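Local coordinates for protein thymidylate synthase ThyX (Streptomyces cacaoi subsp. asoensis, PDB 4P5A) that probably catalyses the FAD-dependent reductive methylation of dUMP to dTMP, using methylenetetrahydrofolate as methyl donor and NADPH as reductant, and works as a homotetramer, at residues B[75-78]-B[79-82]; B[205-208]-B[209-213]. One frame throughout, in Å; residues are numbered along the deposited sequence.

Contact 1 (75-78 with 79-82) comes first along the chain and closes before contact 2 (205-208 with 209-213) opens; their centres lie about 10 Å apart. Contact 1 is the corner where strand 69-77, an inner strand of the four-stranded antiparallel sheet, passes into helix 78-84. Contact 2 holds the lead-in and opening turns of helix 207-223. The two helix starts pack on each other: T80 OG1 sits 3.1 Å from E208 CB, and F79 CE2 lies 3.4 Å from Q206 NE2. Both contacts also touch the second subunit. Two distant parts of the chain are thus brought together beside a nucleotide site to which two subunits contribute.

Contact 1 of 2, residues B[75-78]-B[79-82]; sequences RAPI and FTVR. With 5BU (5-bromo-uridine-5'-monophosphate), chain F.
P77 and F79 make the tightest apolar touch at this corner, the proline CG lying 3.3 Å from CE1 of the ring. F79 turns back this way because its CG stands between the backbone N and the carbonyl carbon (chi1 71°), which brings the ring round beside the pyrrolidine. T80 OG1 lies over one face of the same ring, offset toward its rim. On the strand side A76 adds a methyl: its CB meets T80 CG2 and V81 CG2, each at 4.1 Å. Beyond these residues, Y174 of the neighbouring strand packs on P77, while I209 and V212 of helix 207-223 pack on T80.

The polar contacts are backbone bonds of the first helical turn. P77 O is gripped twice: V81 N comes in at 3.0 Å within the carbonyl plane, whereas T80 N, at 2.9 Å, stands 48° out of that plane, with an N-H...O angle of only 132°. I78 O takes R82 N at 2.9 Å, almost straight.

R82 carries the turn to the ligand, 5-bromo-UMP. Its chain bends at chi2 and chi3, and the ligand's C3' lies 3.7 Å above one face of the guanidinium, offset toward its rim. NH1 is salt-bridged to E94 of the second subunit, and R82 O approaches the ligand O2' to 3.2 Å.

P77 ends the strand and is the N-cap residue of the helix that follows, a beta-to-alpha corner that delivers R82 to the nucleotide pocket of this ThyX-family enzyme.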
loop_
_atom_site.group_PDB
_atom_site.type_symbol
_atom_site.label_atom_id
_atom_site.label_comp_id
_atom_site.label_asym_id
_atom_site.label_seq_id
_atom_site.Cartn_x
_atom_site.Cartn_y
_atom_site.Cartn_z
ATOM N N ARG B 75 21.889 -10.380 -3.242
ATOM C CA ARG B 75 22.127 -11.299 -4.320
ATOM C C ARG B 75 21.621 -12.710 -3.995
ATOM O O ARG B 75 22.016 -13.307 -2.965
ATOM C CB ARG B 75 23.647 -11.361 -4.594
ATOM C CG ARG B 75 24.018 -12.209 -5.867
ATOM C CD ARG B 75 25.591 -12.113 -6.219
ATOM N NE ARG B 75 26.149 -10.847 -5.725
ATOM C CZ ARG B 75 26.240 -9.712 -6.425
ATOM N NH1 ARG B 75 25.859 -9.650 -7.709
ATOM N NH2 ARG B 75 26.729 -8.630 -5.846
ATOM N N ALA B 76 20.714 -13.243 -4.821
ATOM C CA ALA B 76 20.022 -14.490 -4.440
ATOM C C ALA B 76 19.478 -15.047 -5.729
ATOM O O ALA B 76 19.253 -14.286 -6.703
ATOM C CB ALA B 76 18.843 -14.188 -3.400
ATOM N N PRO B 77 19.142 -16.384 -5.744
ATOM C CA PRO B 77 18.525 -17.005 -6.892
ATOM C C PRO B 77 17.099 -16.477 -7.097
ATOM O O PRO B 77 16.442 -16.036 -6.123
ATOM C CB PRO B 77 18.531 -18.506 -6.538
ATOM C CG PRO B 77 18.534 -18.546 -5.012
ATOM C CD PRO B 77 19.374 -17.313 -4.607
ATOM N N ILE B 78 16.668 -16.449 -8.326
ATOM C CA ILE B 78 15.307 -15.961 -8.624
ATOM C C ILE B 78 14.202 -16.584 -7.731
ATOM O O ILE B 78 13.314 -15.857 -7.271
ATOM C CB ILE B 78 15.011 -16.256 -10.119
ATOM C CG1 ILE B 78 15.819 -15.263 -10.935
ATOM C CG2 ILE B 78 13.475 -16.100 -10.433
ATOM C CD1 ILE B 78 15.740 -15.527 -12.421
ATOM N N PHE B 79 14.249 -17.896 -7.449
ATOM C CA PHE B 79 13.170 -18.373 -6.627
ATOM C C PHE B 79 13.068 -17.716 -5.258
ATOM O O PHE B 79 11.987 -17.694 -4.677
ATOM C CB PHE B 79 13.122 -19.902 -6.485
ATOM C CG PHE B 79 14.230 -20.467 -5.647
ATOM C CD1 PHE B 79 15.510 -20.716 -6.192
ATOM C CD2 PHE B 79 14.007 -20.688 -4.278
ATOM C CE1 PHE B 79 16.557 -21.219 -5.334
ATOM C CE2 PHE B 79 15.034 -21.145 -3.445
ATOM C CZ PHE B 79 16.311 -21.356 -3.962
ATOM N N THR B 80 14.194 -17.283 -4.698
ATOM C CA THR B 80 14.199 -16.605 -3.390
ATOM C C THR B 80 13.877 -15.111 -3.556
ATOM O O THR B 80 13.214 -14.539 -2.709
ATOM C CB THR B 80 15.618 -16.744 -2.796
ATOM O OG1 THR B 80 15.816 -18.137 -2.504
ATOM C CG2 THR B 80 15.742 -15.974 -1.467
ATOM N N VAL B 81 14.325 -14.521 -4.663
ATOM C CA VAL B 81 13.851 -13.120 -4.928
ATOM C C VAL B 81 12.341 -13.021 -5.038
ATOM O O VAL B 81 11.761 -12.016 -4.601
ATOM C CB VAL B 81 14.510 -12.616 -6.223
ATOM C CG1 VAL B 81 14.060 -11.170 -6.571
ATOM C CG2 VAL B 81 16.020 -12.582 -5.956
ATOM N N ARG B 82 11.736 -14.042 -5.637
ATOM C CA ARG B 82 10.270 -14.091 -5.680
ATOM C C ARG B 82 9.684 -13.988 -4.276
ATOM O O ARG B 82 8.671 -13.267 -4.168
ATOM C CB ARG B 82 9.678 -15.317 -6.384
ATOM C CG ARG B 82 10.243 -15.411 -7.836
ATOM C CD ARG B 82 9.027 -15.671 -8.803
ATOM N NE ARG B 82 8.361 -16.882 -8.677
ATOM C CZ ARG B 82 7.060 -17.076 -8.956
ATOM N NH1 ARG B 82 6.644 -18.274 -8.919
ATOM N NH2 ARG B 82 6.195 -16.104 -9.240
HETATM P P 5BU F . 6.951 -21.225 -4.591
HETATM O OP1 5BU F . 6.869 -21.799 -5.985
HETATM O OP2 5BU F . 6.227 -22.042 -3.501
HETATM O OP3 5BU F . 8.409 -20.826 -4.160
HETATM O "O5'" 5BU F . 6.119 -19.811 -4.650
HETATM C "C5'" 5BU F . 4.980 -19.759 -5.380
HETATM C "C4'" 5BU F . 4.363 -18.268 -5.205
HETATM O "O4'" 5BU F . 4.024 -18.094 -3.784
HETATM C "C3'" 5BU F . 5.394 -17.184 -5.495
HETATM O "O3'" 5BU F . 4.720 -15.948 -5.883
HETATM C "C2'" 5BU F . 5.996 -16.968 -4.116
HETATM O "O2'" 5BU F . 6.558 -15.640 -4.020
HETATM C "C1'" 5BU F . 4.899 -17.221 -3.105
HETATM N N1 5BU F . 5.327 -17.966 -1.896
HETATM C C2 5BU F . 6.233 -17.337 -1.046
HETATM O O2 5BU F . 6.498 -16.138 -1.296
HETATM N N3 5BU F . 6.813 -17.957 0.004
HETATM C C4 5BU F . 6.486 -19.292 0.272
HETATM O O4 5BU F . 6.990 -19.854 1.211
HETATM C C5 5BU F . 5.574 -19.901 -0.613
HETATM C C6 5BU F . 5.004 -19.334 -1.703
HETATM BR BR 5BU F . 4.946 -21.678 -0.156
#

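Contact 2 of 2, residues B[205-208]-B[209-213]; sequences PQRE and IEMVA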
loop_
_atom_site.group_PDB
_atom_site.type_symbol
_atom_site.label_atom_id
_atom_site.label_comp_id
_atom_site.label_asym_id
_atom_site.label_seq_id
_atom_site.Cartn_x
_atom_site.Cartn_y
_atom_site.Cartn_z
ATOM N N PRO B 205 9.177 -20.442 6.399
ATOM C CA PRO B 205 9.690 -20.023 5.100
ATOM C C PRO B 205 10.755 -20.990 4.599
ATOM O O PRO B 205 11.449 -21.708 5.397
ATOM C CB PRO B 205 10.435 -18.707 5.477
ATOM C CG PRO B 205 10.935 -18.937 6.913
ATOM C CD PRO B 205 9.723 -19.668 7.533
ATOM N N GLN B 206 10.975 -20.955 3.325
ATOM C CA GLN B 206 12.083 -21.648 2.721
ATOM C C GLN B 206 13.415 -21.213 3.288
ATOM O O GLN B 206 13.648 -20.031 3.538
ATOM C CB GLN B 206 12.033 -21.480 1.182
ATOM C CG GLN B 206 13.164 -22.274 0.460
ATOM C CD GLN B 206 12.828 -22.825 -0.926
ATOM O OE1 GLN B 206 11.751 -22.691 -1.391
ATOM N NE2 GLN B 206 13.805 -23.625 -1.540
ATOM N N ARG B 207 14.367 -22.172 3.456
ATOM C CA ARG B 207 15.604 -21.750 4.081
ATOM C C ARG B 207 16.340 -20.559 3.401
ATOM O O ARG B 207 16.952 -19.696 4.073
ATOM C CB ARG B 207 16.530 -23.007 4.086
ATOM C CG ARG B 207 17.871 -22.636 4.696
ATOM C CD ARG B 207 17.752 -22.316 6.234
ATOM N NE ARG B 207 19.130 -21.955 6.662
ATOM C CZ ARG B 207 19.444 -20.900 7.407
ATOM N NH1 ARG B 207 18.490 -20.135 7.904
ATOM N NH2 ARG B 207 20.727 -20.618 7.673
ATOM N N GLU B 208 16.277 -20.473 2.066
ATOM C CA GLU B 208 17.055 -19.450 1.383
ATOM C C GLU B 208 16.554 -18.034 1.675
ATOM O O GLU B 208 17.362 -17.091 1.935
ATOM C CB GLU B 208 17.103 -19.718 -0.138
ATOM C CG GLU B 208 18.079 -20.950 -0.559
ATOM C CD GLU B 208 17.475 -22.333 -0.255
ATOM O OE1 GLU B 208 18.259 -23.309 -0.081
ATOM O OE2 GLU B 208 16.255 -22.465 -0.042
ATOM N N ILE B 209 15.232 -17.823 1.660
ATOM C CA ILE B 209 14.771 -16.503 2.096
ATOM C C ILE B 209 15.026 -16.222 3.550
ATOM O O ILE B 209 15.318 -15.067 3.932
ATOM C CB ILE B 209 13.247 -16.228 1.669
ATOM C CG1 ILE B 209 12.852 -14.753 1.954
ATOM C CG2 ILE B 209 12.336 -17.149 2.501
ATOM C CD1 ILE B 209 13.633 -13.793 1.001
ATOM N N GLU B 210 15.084 -17.299 4.328
ATOM C CA GLU B 210 15.423 -17.131 5.745
ATOM C C GLU B 210 16.869 -16.642 5.850
ATOM O O GLU B 210 17.171 -15.861 6.744
ATOM C CB GLU B 210 15.228 -18.420 6.517
ATOM C CG GLU B 210 15.477 -18.197 8.044
ATOM C CD GLU B 210 15.235 -19.485 8.832
ATOM O OE1 GLU B 210 14.698 -19.305 9.902
ATOM O OE2 GLU B 210 15.652 -20.630 8.421
ATOM N N MET B 211 17.784 -17.145 5.015
ATOM C CA MET B 211 19.157 -16.601 5.016
ATOM C C MET B 211 19.245 -15.122 4.703
ATOM O O MET B 211 20.053 -14.397 5.290
ATOM C CB MET B 211 20.024 -17.404 4.040
ATOM C CG MET B 211 20.108 -18.915 4.455
ATOM S SD MET B 211 20.800 -19.864 3.059
ATOM C CE MET B 211 22.436 -19.141 2.899
ATOM N N VAL B 212 18.418 -14.674 3.762
ATOM C CA VAL B 212 18.315 -13.222 3.481
ATOM C C VAL B 212 17.872 -12.537 4.725
ATOM O O VAL B 212 18.475 -11.475 5.141
ATOM C CB VAL B 212 17.307 -12.958 2.316
ATOM C CG1 VAL B 212 17.039 -11.414 2.151
ATOM C CG2 VAL B 212 17.827 -13.593 0.962
ATOM N N ALA B 213 16.731 -13.014 5.286
ATOM C CA ALA B 213 16.137 -12.350 6.455
ATOM C C ALA B 213 17.149 -12.279 7.627
ATOM O O ALA B 213 17.176 -11.265 8.317
ATOM C CB ALA B 213 14.906 -13.128 6.934
HETATM O O HOH W 1 13.599 -22.305 7.133
#
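R207 lays its guanidinium over M211, whose CG sits 3.6 Å above the plane and over its centre, one helical turn on. The two side chains cross at about a right angle. Arginine CG is anti to the backbone N (chi1 179°), and a bend at chi2 (68°) turns the chain along the helix toward E210 and M211. That bend also brings NH1 to E210 OE2, a salt bridge of 2.9 Å that reaches the oxygen from above the carboxylate, the two planes being 75° apart. NH1 has a second carboxylate in E214, so two acids hold the group.

E210 is fixed from several directions. A water donates to its OE2 and to P205 O, tying the carboxylate to the residue before the N-cap, while OE1 is taken by H195 N and R196. Q206 and E208 meet on another flank: Q206 NE2 bonds E208 OE2 at 3.1 Å, out of the carboxylate plane. Q206 OE1 receives R166 of the second subunit, and E208 OE1 pairs with Y107 and R113. Among the apolar groups, P205 CB rests against I209 CG2 at 3.9 Å.

Main-chain bonds wind the turn, from E210 N to Q206 O, M211 N to R207 O and V212 N to E208 O. With Q206 as N-cap, this is the start of an alpha-helix, braced by an i to i+3 salt bridge and reaching through Q206 to the second subunit beside the nucleotide site.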